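Local coordinates for hemolysin activator protein CdiB (Acinetobacter baumannii ACICU, PDB 6WIL), which probably secretes its partner contact-dependent growth inhibition toxin across the outer membrane, as a two-partner secretion transporter of the Omp85 superfamily, at residues 72-76 / 136-140; 143-149 / 205-211; 159-163 / 176-181; 245-249 / 275-279. All blocks are in the same frame, centred on the assembly; numbering follows the deposited sequence.

The four contacts run from the POTRA domain farther from the barrel to the rim of the 16-stranded barrel. Interaction 1 is buried and wholly apolar, a helix and the turn after it against strand 132-149. The same strand carries on into interaction 2, a partly buried backbone pairing with one side mixed, charged and amide groups beside Val-146 and Ile-208, and the other aliphatic. Interaction 3, nested inside the loop that interaction 2 closes, is buried, the end of helix 154-160 and the turn after it against helix 171-181, and rests on two glycines and an asparagine bond. Its Phe-163 and Leu-181 pack on the aliphatic side of interaction 2. Interaction 4, partly buried, belongs to the barrel and touches interaction 3 through Asn-249 and Pro-278.

Interaction 1: 72-76 / 136-140; sequences DLQQF and SIQIG
Phe-76 lays one face of its ring over the tip of Ile-137, whose CD1 stands 3.3 Å from the ring centroid and only 6° off the normal, a CH-pi contact. The isoleucine can be followed outward from CB. Its CG2 branch turns to Leu-73 and meets CD2 at 3.9 Å, the two side chains sliding past each other in opposite directions. The other branch, CG1, is anti to the backbone N (chi1 -180°) and carries CD1 to the middle of the ring, within 3.4 Å of Phe-76 CD1. Ile-139 reaches the same ring obliquely, its CD1 3.6 Å from Phe-76 CE2. The backbone turn that presents the phenylalanine is tied by Phe-76 N to Leu-73 O at 2.8 Å. In this ShlB-type POTRA domain the contact joins helix 70-74 and the turn after it to strand 132-149. Leu-111 of helix 97-113 touches both Phe-76 and Ile-137, and Phe-116 packs edge-to-face with the Phe-76 ring. The carboxylate of Asp-72 instead bonds Ser-69. Methyl groups against an aromatic face and against one another make up the side-chain contact, which implies that shape and exclusion of water, rather than directed polar bonds, hold this helix and turn on the sheet.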
loop_
_atom_site.group_PDB
_atom_site.type_symbol
_atom_site.label_atom_id
_atom_site.label_comp_id
_atom_site.label_asym_id
_atom_site.label_seq_id
_atom_site.Cartn_x
_atom_site.Cartn_y
_atom_site.Cartn_z
ATOM N N ASP A 72 30.916 -14.148 10.444
ATOM C CA ASP A 72 30.504 -13.939 9.058
ATOM C C ASP A 72 29.788 -15.161 8.508
ATOM O O ASP A 72 28.879 -15.031 7.681
ATOM C CB ASP A 72 31.705 -13.619 8.165
ATOM C CG ASP A 72 32.637 -12.601 8.775
ATOM O OD1 ASP A 72 32.205 -11.805 9.638
ATOM O OD2 ASP A 72 33.831 -12.612 8.403
ATOM N N LEU A 73 30.197 -16.356 8.935
ATOM C CA LEU A 73 29.604 -17.573 8.400
ATOM C C LEU A 73 28.310 -17.942 9.110
ATOM O O LEU A 73 27.482 -18.654 8.534
ATOM C CB LEU A 73 30.593 -18.732 8.499
ATOM C CG LEU A 73 31.865 -18.656 7.657
ATOM C CD1 LEU A 73 32.340 -20.061 7.342
ATOM C CD2 LEU A 73 31.644 -17.857 6.380
ATOM N N GLN A 74 28.124 -17.476 10.349
ATOM C CA GLN A 74 26.927 -17.819 11.111
ATOM C C GLN A 74 25.658 -17.408 10.375
ATOM O O GLN A 74 24.610 -18.045 10.535
ATOM C CB GLN A 74 26.980 -17.152 12.488
ATOM C CG GLN A 74 26.018 -17.725 13.519
ATOM C CD GLN A 74 26.683 -18.733 14.440
ATOM O OE1 GLN A 74 27.528 -19.521 14.014
ATOM N NE2 GLN A 74 26.314 -18.701 15.717
ATOM N N GLN A 75 25.738 -16.354 9.560
ATOM C CA GLN A 75 24.594 -15.903 8.780
ATOM C C GLN A 75 24.238 -16.865 7.653
ATOM O O GLN A 75 23.092 -16.860 7.189
ATOM C CB GLN A 75 24.881 -14.513 8.207
ATOM C CG GLN A 75 23.734 -13.886 7.431
ATOM C CD GLN A 75 24.101 -12.534 6.843
ATOM O OE1 GLN A 75 25.266 -12.141 6.846
ATOM N NE2 GLN A 75 23.102 -11.814 6.342
ATOM N N PHE A 76 25.181 -17.697 7.210
ATOM C CA PHE A 76 24.996 -18.516 6.018
ATOM C C PHE A 76 24.774 -19.992 6.319
ATOM O O PHE A 76 24.782 -20.804 5.389
ATOM C CB PHE A 76 26.190 -18.351 5.079
ATOM C CG PHE A 76 26.220 -17.028 4.375
ATOM C CD1 PHE A 76 25.252 -16.708 3.438
ATOM C CD2 PHE A 76 27.210 -16.100 4.655
ATOM C CE1 PHE A 76 25.274 -15.491 2.784
ATOM C CE2 PHE A 76 27.236 -14.879 4.007
ATOM C CZ PHE A 76 26.268 -14.576 3.067
ATOM N N SER A 136 32.264 -23.792 0.823
ATOM C CA SER A 136 32.694 -22.457 1.200
ATOM C C SER A 136 31.876 -21.432 0.442
ATOM O O SER A 136 31.273 -21.730 -0.590
ATOM C CB SER A 136 34.178 -22.226 0.924
ATOM O OG SER A 136 34.951 -22.695 2.005
ATOM N N ILE A 137 31.879 -20.205 0.946
ATOM C CA ILE A 137 31.080 -19.138 0.361
ATOM C C ILE A 137 31.994 -17.983 -0.029
ATOM O O ILE A 137 32.717 -17.429 0.809
ATOM C CB ILE A 137 29.959 -18.669 1.303
ATOM C CG1 ILE A 137 29.157 -17.550 0.635
ATOM C CG2 ILE A 137 30.512 -18.208 2.643
ATOM C CD1 ILE A 137 27.818 -17.289 1.252
ATOM N N GLN A 138 31.960 -17.626 -1.305
ATOM C CA GLN A 138 32.588 -16.394 -1.772
ATOM C C GLN A 138 31.626 -15.251 -1.493
ATOM O O GLN A 138 30.733 -14.949 -2.285
ATOM C CB GLN A 138 32.932 -16.487 -3.250
ATOM C CG GLN A 138 34.315 -17.028 -3.508
ATOM C CD GLN A 138 34.461 -17.582 -4.907
ATOM O OE1 GLN A 138 33.534 -17.505 -5.715
ATOM N NE2 GLN A 138 35.622 -18.157 -5.199
ATOM N N ILE A 139 31.816 -14.605 -0.345
ATOM C CA ILE A 139 30.920 -13.544 0.099
ATOM C C ILE A 139 31.145 -12.316 -0.781
ATOM O O ILE A 139 32.205 -11.687 -0.729
ATOM C CB ILE A 139 31.132 -13.218 1.579
ATOM C CG1 ILE A 139 30.956 -14.487 2.420
ATOM C CG2 ILE A 139 30.172 -12.129 2.020
ATOM C CD1 ILE A 139 30.755 -14.222 3.897
ATOM N N GLY A 140 30.146 -11.982 -1.597
ATOM C CA GLY A 140 30.206 -10.801 -2.437
ATOM C C GLY A 140 29.727 -9.562 -1.708
ATOM O O GLY A 140 28.603 -9.529 -1.194
#

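Interaction 2: 143-149 / 205-211; sequences NKIVIQE and SDLILKL
Asp-206 leans toward the first residues of segment 143-149, where its OD1 takes a weak, bent bond from Lys-144 N (3.0 Å, 122°). Lys-144 is bent at chi3 (-62°), which brings CE to 3.4 Å from Asp-206 OD2 while NZ stays at 4.2 Å, beyond a salt bridge. Farther along this side, Ile-208 directs CD1 at Val-146 CB, 3.7 Å away, the two lying side by side. Strands 132-149 and 204-213 are parallel neighbours in the mixed sheet of the POTRA region, and this pairing ties a POTRA strand to the one that leads into the barrel. Between Ile-147 and Glu-149 a beta bulge shifts the register by one. There Gln-148, extended from CB onward, runs alongside Lys-210, whose chain folds at chi3 and chi4 so that NZ donates to Gln-148 OE1 (3.2 Å) from above the carbonyl plane. Past the bulge Leu-211 N bonds Glu-149 O, and a water donates to both Glu-149 OE2 and Leu-211 O. On the other side of the sheet Leu-209 CD1 touches both isoleucines, 3.9 Å from Ile-145 CG2 and 3.8 Å from Ile-147 CD1; Phe-163 and Met-189 pack against Leu-207.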
loop_
_atom_site.group_PDB
_atom_site.type_symbol
_atom_site.label_atom_id
_atom_site.label_comp_id
_atom_site.label_asym_id
_atom_site.label_seq_id
_atom_site.Cartn_x
_atom_site.Cartn_y
_atom_site.Cartn_z
ATOM N N ASN A 143 31.485 -2.425 -2.696
ATOM C CA ASN A 143 32.692 -1.617 -2.616
ATOM C C ASN A 143 32.404 -0.120 -2.604
ATOM O O ASN A 143 32.843 0.580 -1.685
ATOM C CB ASN A 143 33.610 -1.978 -3.781
ATOM C CG ASN A 143 34.842 -1.102 -3.859
ATOM O OD1 ASN A 143 35.213 -0.645 -4.929
ATOM N ND2 ASN A 143 35.503 -0.887 -2.716
ATOM N N LYS A 144 31.674 0.386 -3.601
ATOM C CA LYS A 144 31.329 1.800 -3.671
ATOM C C LYS A 144 29.909 1.958 -4.196
ATOM O O LYS A 144 29.463 1.205 -5.063
ATOM C CB LYS A 144 32.280 2.593 -4.586
ATOM C CG LYS A 144 33.760 2.253 -4.479
ATOM C CD LYS A 144 34.590 3.093 -5.449
ATOM C CE LYS A 144 34.225 2.831 -6.910
ATOM N NZ LYS A 144 35.014 3.691 -7.849
ATOM N N ILE A 145 29.213 2.963 -3.680
ATOM C CA ILE A 145 27.998 3.458 -4.314
ATOM C C ILE A 145 28.404 4.623 -5.206
ATOM O O ILE A 145 28.985 5.603 -4.730
ATOM C CB ILE A 145 26.947 3.875 -3.274
ATOM C CG1 ILE A 145 26.463 2.645 -2.505
ATOM C CG2 ILE A 145 25.774 4.586 -3.944
ATOM C CD1 ILE A 145 26.333 2.865 -1.018
ATOM N N VAL A 146 28.143 4.502 -6.503
ATOM C CA VAL A 146 28.593 5.474 -7.491
ATOM C C VAL A 146 27.375 6.207 -8.029
ATOM O O VAL A 146 26.495 5.596 -8.648
ATOM C CB VAL A 146 29.385 4.810 -8.629
ATOM C CG1 VAL A 146 29.665 5.815 -9.743
ATOM C CG2 VAL A 146 30.689 4.227 -8.101
ATOM N N ILE A 147 27.327 7.517 -7.798
ATOM C CA ILE A 147 26.254 8.361 -8.324
ATOM C C ILE A 147 26.771 8.924 -9.644
ATOM O O ILE A 147 27.362 10.003 -9.702
ATOM C CB ILE A 147 25.849 9.455 -7.340
ATOM C CG1 ILE A 147 25.708 8.882 -5.928
ATOM C CG2 ILE A 147 24.543 10.101 -7.779
ATOM C CD1 ILE A 147 24.676 7.772 -5.808
ATOM N N GLN A 148 26.549 8.172 -10.724
ATOM C CA GLN A 148 27.019 8.607 -12.034
ATOM C C GLN A 148 26.305 9.872 -12.493
ATOM O O GLN A 148 26.863 10.655 -13.272
ATOM C CB GLN A 148 26.830 7.484 -13.055
ATOM C CG GLN A 148 27.310 7.816 -14.461
ATOM C CD GLN A 148 27.118 6.667 -15.431
ATOM O OE1 GLN A 148 26.543 6.838 -16.508
ATOM N NE2 GLN A 148 27.606 5.488 -15.057
ATOM N N GLU A 149 25.088 10.103 -12.005
ATOM C CA GLU A 149 24.265 11.194 -12.498
ATOM C C GLU A 149 23.236 11.565 -11.437
ATOM O O GLU A 149 22.648 10.685 -10.802
ATOM C CB GLU A 149 23.583 10.790 -13.808
ATOM C CG GLU A 149 22.658 11.822 -14.404
ATOM C CD GLU A 149 21.999 11.320 -15.671
ATOM O OE1 GLU A 149 22.612 10.479 -16.363
ATOM O OE2 GLU A 149 20.866 11.753 -15.967
ATOM N N SER A 205 31.612 -5.393 -5.441
ATOM C CA SER A 205 30.713 -4.888 -6.464
ATOM C C SER A 205 30.578 -3.380 -6.316
ATOM O O SER A 205 30.741 -2.825 -5.228
ATOM C CB SER A 205 29.320 -5.555 -6.369
ATOM O OG SER A 205 29.337 -6.961 -6.656
ATOM N N ASP A 206 30.256 -2.719 -7.423
ATOM C CA ASP A 206 29.968 -1.293 -7.427
ATOM C C ASP A 206 28.519 -1.088 -7.828
ATOM O O ASP A 206 28.047 -1.687 -8.801
ATOM C CB ASP A 206 30.903 -0.531 -8.368
ATOM C CG ASP A 206 32.241 -0.239 -7.731
ATOM O OD1 ASP A 206 32.307 -0.221 -6.481
ATOM O OD2 ASP A 206 33.223 -0.030 -8.470
ATOM N N LEU A 207 27.817 -0.264 -7.054
ATOM C CA LEU A 207 26.414 0.060 -7.284
ATOM C C LEU A 207 26.357 1.355 -8.084
ATOM O O LEU A 207 26.557 2.445 -7.540
ATOM C CB LEU A 207 25.673 0.185 -5.959
ATOM C CG LEU A 207 24.156 0.315 -6.080
ATOM C CD1 LEU A 207 23.592 -0.917 -6.753
ATOM C CD2 LEU A 207 23.507 0.536 -4.723
ATOM N N ILE A 208 26.068 1.233 -9.376
ATOM C CA ILE A 208 26.019 2.375 -10.281
ATOM C C ILE A 208 24.596 2.918 -10.307
ATOM O O ILE A 208 23.669 2.231 -10.752
ATOM C CB ILE A 208 26.482 1.982 -11.692
ATOM C CG1 ILE A 208 27.802 1.211 -11.625
ATOM C CG2 ILE A 208 26.626 3.218 -12.571
ATOM C CD1 ILE A 208 28.891 1.935 -10.864
ATOM N N LEU A 209 24.424 4.155 -9.842
ATOM C CA LEU A 209 23.122 4.806 -9.771
ATOM C C LEU A 209 23.082 6.002 -10.713
ATOM O O LEU A 209 23.959 6.870 -10.657
ATOM C CB LEU A 209 22.818 5.261 -8.341
ATOM C CG LEU A 209 22.464 4.178 -7.323
ATOM C CD1 LEU A 209 22.376 4.766 -5.925
ATOM C CD2 LEU A 209 21.154 3.528 -7.710
ATOM N N LYS A 210 22.063 6.047 -11.569
ATOM C CA LYS A 210 21.769 7.209 -12.404
ATOM C C LYS A 210 20.440 7.798 -11.941
ATOM O O LYS A 210 19.393 7.150 -12.057
ATOM C CB LYS A 210 21.721 6.834 -13.884
ATOM C CG LYS A 210 23.077 6.840 -14.575
ATOM C CD LYS A 210 22.929 6.728 -16.085
ATOM C CE LYS A 210 22.875 5.282 -16.537
ATOM N NZ LYS A 210 24.206 4.628 -16.409
ATOM N N LEU A 211 20.480 9.024 -11.419
ATOM C CA LEU A 211 19.322 9.660 -10.807
ATOM C C LEU A 211 18.920 10.908 -11.584
ATOM O O LEU A 211 19.773 11.640 -12.098
ATOM C CB LEU A 211 19.604 10.034 -9.345
ATOM C CG LEU A 211 20.098 8.929 -8.404
ATOM C CD1 LEU A 211 20.408 9.496 -7.028
ATOM C CD2 LEU A 211 19.087 7.791 -8.299
HETATM O O HOH W 1 19.948 14.098 -13.893
#

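Interaction 3: 159-163 / 176-181; sequences TGLPF and QGLENL
The two helices of the barrel-proximal POTRA domain, 154-160 and 171-181, come together where the first ends, and glycines on both sides let the backbones approach to 4.2 Å between Leu-161 CA and Gly-177 CA. Gly-160 O points into the second helix and is met twice. Asn-180 ND2 donates to it at 2.9 Å, the N-H...O angle being 158°, a nearly straight bond, and the oxygen close to the amide plane of Asn-180; Gly-177 CA lies 3.4 Å from the same oxygen in a CA-H...O contact. With CG anti to its carbonyl carbon (chi1 -68°), Asn-180 holds its amide over the end of helix 154-160. Leu-161, the first residue to leave helical geometry, starts away from the partner helix, but its CD2 swings back to 3.5 Å from Gly-177 CA and 4.1 Å from Leu-181 CD1. Pro-162 follows, its CD 4.0 Å from Gly-177 N. Leu-161 CB also lies over one face of the Phe-163 ring, offset toward the rim. Beyond the pair, Phe-163 packs on Leu-142 and Ile-145 of strand 132-149, and Leu-181 on Val-187 of strand 185-193. On the barrel side Gly-280 O takes bonds from Asn-180 and Gln-176, while Glu-179 forms salt bridges with Arg-325 and Lys-330, so the helix pair lies between the POTRA sheet and the barrel strands.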
loop_
_atom_site.group_PDB
_atom_site.type_symbol
_atom_site.label_atom_id
_atom_site.label_comp_id
_atom_site.label_asym_id
_atom_site.label_seq_id
_atom_site.Cartn_x
_atom_site.Cartn_y
_atom_site.Cartn_z
ATOM N N THR A 159 19.964 7.409 4.821
ATOM C CA THR A 159 18.614 7.154 5.317
ATOM C C THR A 159 17.771 6.369 4.318
ATOM O O THR A 159 16.939 5.551 4.726
ATOM C CB THR A 159 17.913 8.470 5.671
ATOM O OG1 THR A 159 17.796 9.296 4.504
ATOM C CG2 THR A 159 18.691 9.218 6.742
ATOM N N GLY A 160 17.966 6.601 3.018
ATOM C CA GLY A 160 17.201 5.876 2.020
ATOM C C GLY A 160 17.672 4.455 1.777
ATOM O O GLY A 160 16.861 3.585 1.443
ATOM N N LEU A 161 18.972 4.192 1.931
ATOM C CA LEU A 161 19.513 2.862 1.670
ATOM C C LEU A 161 19.815 2.166 2.985
ATOM O O LEU A 161 20.607 2.695 3.782
ATOM C CB LEU A 161 20.777 2.947 0.828
ATOM C CG LEU A 161 20.695 3.731 -0.475
ATOM C CD1 LEU A 161 22.045 3.697 -1.168
ATOM C CD2 LEU A 161 19.616 3.157 -1.366
ATOM N N PRO A 162 19.234 0.996 3.256
ATOM C CA PRO A 162 19.516 0.313 4.526
ATOM C C PRO A 162 20.854 -0.408 4.542
ATOM O O PRO A 162 21.102 -1.242 5.417
ATOM C CB PRO A 162 18.344 -0.666 4.653
ATOM C CG PRO A 162 17.964 -0.955 3.241
ATOM C CD PRO A 162 18.171 0.324 2.488
ATOM N N PHE A 163 21.725 -0.093 3.587
ATOM C CA PHE A 163 23.040 -0.704 3.482
ATOM C C PHE A 163 24.089 0.386 3.304
ATOM O O PHE A 163 23.772 1.550 3.049
ATOM C CB PHE A 163 23.104 -1.704 2.317
ATOM C CG PHE A 163 22.751 -1.106 0.983
ATOM C CD1 PHE A 163 23.725 -0.520 0.191
ATOM C CD2 PHE A 163 21.448 -1.141 0.516
ATOM C CE1 PHE A 163 23.407 0.027 -1.040
ATOM C CE2 PHE A 163 21.121 -0.595 -0.716
ATOM C CZ PHE A 163 22.104 -0.012 -1.495
ATOM N N GLN A 176 14.686 -2.366 -1.534
ATOM C CA GLN A 176 14.134 -1.433 -0.561
ATOM C C GLN A 176 14.695 -0.034 -0.770
ATOM O O GLN A 176 13.944 0.944 -0.865
ATOM C CB GLN A 176 14.425 -1.922 0.856
ATOM C CG GLN A 176 13.744 -1.093 1.920
ATOM C CD GLN A 176 12.231 -1.161 1.813
ATOM O OE1 GLN A 176 11.675 -2.158 1.345
ATOM N NE2 GLN A 176 11.557 -0.096 2.240
ATOM N N GLY A 177 16.023 0.077 -0.847
ATOM C CA GLY A 177 16.635 1.374 -1.077
ATOM C C GLY A 177 16.243 1.979 -2.412
ATOM O O GLY A 177 16.016 3.187 -2.513
ATOM N N LEU A 178 16.155 1.148 -3.452
ATOM C CA LEU A 178 15.697 1.637 -4.747
ATOM C C LEU A 178 14.282 2.202 -4.661
ATOM O O LEU A 178 13.981 3.235 -5.270
ATOM C CB LEU A 178 15.770 0.512 -5.777
ATOM C CG LEU A 178 15.280 0.783 -7.195
ATOM C CD1 LEU A 178 16.297 0.269 -8.194
ATOM C CD2 LEU A 178 13.954 0.085 -7.398
ATOM N N GLU A 179 13.398 1.539 -3.909
ATOM C CA GLU A 179 12.029 2.032 -3.778
ATOM C C GLU A 179 11.990 3.357 -3.032
ATOM O O GLU A 179 11.217 4.255 -3.386
ATOM C CB GLU A 179 11.159 0.996 -3.070
ATOM C CG GLU A 179 10.416 0.068 -4.007
ATOM C CD GLU A 179 9.906 -1.172 -3.302
ATOM O OE1 GLU A 179 10.055 -2.278 -3.862
ATOM O OE2 GLU A 179 9.371 -1.044 -2.179
ATOM N N ASN A 180 12.821 3.495 -1.997
ATOM C CA ASN A 180 12.895 4.750 -1.257
ATOM C C ASN A 180 13.377 5.891 -2.143
ATOM O O ASN A 180 12.890 7.023 -2.029
ATOM C CB ASN A 180 13.812 4.587 -0.047
ATOM C CG ASN A 180 13.226 3.670 0.998
ATOM O OD1 ASN A 180 12.042 3.345 0.953
ATOM N ND2 ASN A 180 14.046 3.259 1.960
ATOM N N LEU A 181 14.330 5.616 -3.039
ATOM C CA LEU A 181 14.845 6.670 -3.906
ATOM C C LEU A 181 13.866 7.010 -5.021
ATOM O O LEU A 181 13.881 8.136 -5.532
ATOM C CB LEU A 181 16.194 6.268 -4.504
ATOM C CG LEU A 181 17.372 6.081 -3.548
ATOM C CD1 LEU A 181 18.686 5.918 -4.315
ATOM C CD2 LEU A 181 17.456 7.238 -2.574
#

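Interaction 4: 245-249 / 275-279; sequences PFHLN and YQLPV
The rings of Tyr-275 and Phe-246 meet with their side chains crossing at about a right angle, Phe-246 CD2 coming obliquely to 3.7 Å from Tyr-275 OH. At the edge of the tyrosine ring, near its plane, Pro-245 places CG 4.4 Å from CE1. Tyr-275 has CG anti to its backbone N (chi1 -174°), which sends the ring across to the loop, and its hydroxyl bonds Asp-250. That aspartate also accepts from the backbone N of Phe-246 and of Leu-248, and so ties the loop and the tyrosine together. Leu-248 lies alongside Leu-277, pointing the same way, with their CD1 atoms 3.9 Å apart. Leu-277 reaches this place with CG between its backbone N and carbonyl carbon (chi1 83°). The loop 245-249 joins strands 232-243 and 251-261 of the antiparallel barrel and folds over the end of strand 266-279, the next strand but one after 232-243, at the rim that faces the POTRA domains. Pro-278 has no backbone N-H to offer, and its CD packs 3.2 Å from Asn-249 O. That oxygen is bound instead by a water, which donates to it at 2.7 Å and to Gln-276 O at 2.9 Å, bridging the loop and the strand. Asn-249 CB rests 4.0 Å from Pro-278 CG, and its ND2 turns away to the POTRA side, where it bonds Gln-156 O of helix 154-160. Leu-155 of that helix touches Leu-248, and Asn-180 of helix 171-181 touches Pro-278.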
loop_
_atom_site.group_PDB
_atom_site.type_symbol
_atom_site.label_atom_id
_atom_site.label_comp_id
_atom_site.label_asym_id
_atom_site.label_seq_id
_atom_site.Cartn_x
_atom_site.Cartn_y
_atom_site.Cartn_z
ATOM N N PRO A 245 11.299 18.011 -0.240
ATOM C CA PRO A 245 11.542 19.404 0.179
ATOM C C PRO A 245 12.715 19.560 1.132
ATOM O O PRO A 245 13.517 20.484 0.961
ATOM C CB PRO A 245 10.215 19.805 0.838
ATOM C CG PRO A 245 9.665 18.530 1.355
ATOM C CD PRO A 245 10.064 17.473 0.361
ATOM N N PHE A 246 12.842 18.689 2.133
ATOM C CA PHE A 246 13.953 18.747 3.074
ATOM C C PHE A 246 15.102 17.820 2.686
ATOM O O PHE A 246 15.958 17.527 3.527
ATOM C CB PHE A 246 13.467 18.427 4.489
ATOM C CG PHE A 246 12.588 19.489 5.078
ATOM C CD1 PHE A 246 13.137 20.656 5.587
ATOM C CD2 PHE A 246 11.214 19.324 5.122
ATOM C CE1 PHE A 246 12.333 21.641 6.125
ATOM C CE2 PHE A 246 10.403 20.304 5.664
ATOM C CZ PHE A 246 10.964 21.464 6.166
ATOM N N HIS A 247 15.136 17.365 1.432
ATOM C CA HIS A 247 16.201 16.497 0.921
ATOM C C HIS A 247 16.414 15.286 1.823
ATOM O O HIS A 247 17.528 14.983 2.256
ATOM C CB HIS A 247 17.501 17.276 0.732
ATOM C CG HIS A 247 17.462 18.222 -0.425
ATOM N ND1 HIS A 247 16.722 19.385 -0.410
ATOM C CD2 HIS A 247 18.054 18.166 -1.641
ATOM C CE1 HIS A 247 16.866 20.009 -1.565
ATOM N NE2 HIS A 247 17.669 19.290 -2.330
ATOM N N LEU A 248 15.317 14.590 2.108
ATOM C CA LEU A 248 15.334 13.393 2.939
ATOM C C LEU A 248 14.556 12.269 2.271
ATOM O O LEU A 248 14.047 11.373 2.951
ATOM C CB LEU A 248 14.763 13.686 4.327
ATOM C CG LEU A 248 15.572 14.606 5.241
ATOM C CD1 LEU A 248 14.783 14.963 6.491
ATOM C CD2 LEU A 248 16.889 13.944 5.611
ATOM N N ASN A 249 14.456 12.307 0.939
ATOM C CA ASN A 249 13.572 11.413 0.191
ATOM C C ASN A 249 12.138 11.535 0.695
ATOM O O ASN A 249 11.357 10.582 0.644
ATOM C CB ASN A 249 14.056 9.956 0.254
ATOM C CG ASN A 249 15.554 9.827 0.036
ATOM O OD1 ASN A 249 16.052 10.060 -1.062
ATOM N ND2 ASN A 249 16.278 9.453 1.085
ATOM N N TYR A 275 2.996 14.395 5.594
ATOM C CA TYR A 275 4.441 14.335 5.433
ATOM C C TYR A 275 4.903 12.900 5.637
ATOM O O TYR A 275 4.431 12.209 6.545
ATOM C CB TYR A 275 5.145 15.265 6.416
ATOM C CG TYR A 275 6.637 15.379 6.212
ATOM C CD1 TYR A 275 7.158 15.937 5.051
ATOM C CD2 TYR A 275 7.525 14.954 7.191
ATOM C CE1 TYR A 275 8.523 16.057 4.866
ATOM C CE2 TYR A 275 8.891 15.071 7.015
ATOM C CZ TYR A 275 9.384 15.620 5.850
ATOM O OH TYR A 275 10.745 15.731 5.674
ATOM N N GLN A 276 5.833 12.458 4.794
ATOM C CA GLN A 276 6.269 11.068 4.789
ATOM C C GLN A 276 7.726 11.004 4.364
ATOM O O GLN A 276 8.089 11.566 3.327
ATOM C CB GLN A 276 5.405 10.236 3.835
ATOM C CG GLN A 276 5.191 8.801 4.269
ATOM C CD GLN A 276 4.373 8.012 3.265
ATOM O OE1 GLN A 276 3.726 8.585 2.387
ATOM N NE2 GLN A 276 4.406 6.691 3.382
ATOM N N LEU A 277 8.557 10.326 5.157
ATOM C CA LEU A 277 9.943 10.094 4.783
ATOM C C LEU A 277 10.343 8.673 5.160
ATOM O O LEU A 277 9.920 8.168 6.209
ATOM C CB LEU A 277 10.894 11.097 5.450
ATOM C CG LEU A 277 11.398 10.863 6.874
ATOM C CD1 LEU A 277 12.503 11.853 7.201
ATOM C CD2 LEU A 277 10.269 10.975 7.881
ATOM N N PRO A 278 11.139 8.002 4.328
ATOM C CA PRO A 278 11.587 6.644 4.654
ATOM C C PRO A 278 12.930 6.626 5.363
ATOM O O PRO A 278 13.783 7.491 5.173
ATOM C CB PRO A 278 11.704 5.994 3.269
ATOM C CG PRO A 278 12.171 7.123 2.402
ATOM C CD PRO A 278 11.498 8.376 2.947
ATOM N N VAL A 279 13.105 5.616 6.210
ATOM C CA VAL A 279 14.404 5.307 6.806
ATOM C C VAL A 279 14.708 3.830 6.601
ATOM O O VAL A 279 14.418 2.992 7.467
ATOM C CB VAL A 279 14.454 5.688 8.299
ATOM C CG1 VAL A 279 15.883 5.620 8.810
ATOM C CG2 VAL A 279 13.868 7.075 8.529
HETATM O O HOH W 2 8.783 9.846 1.059
#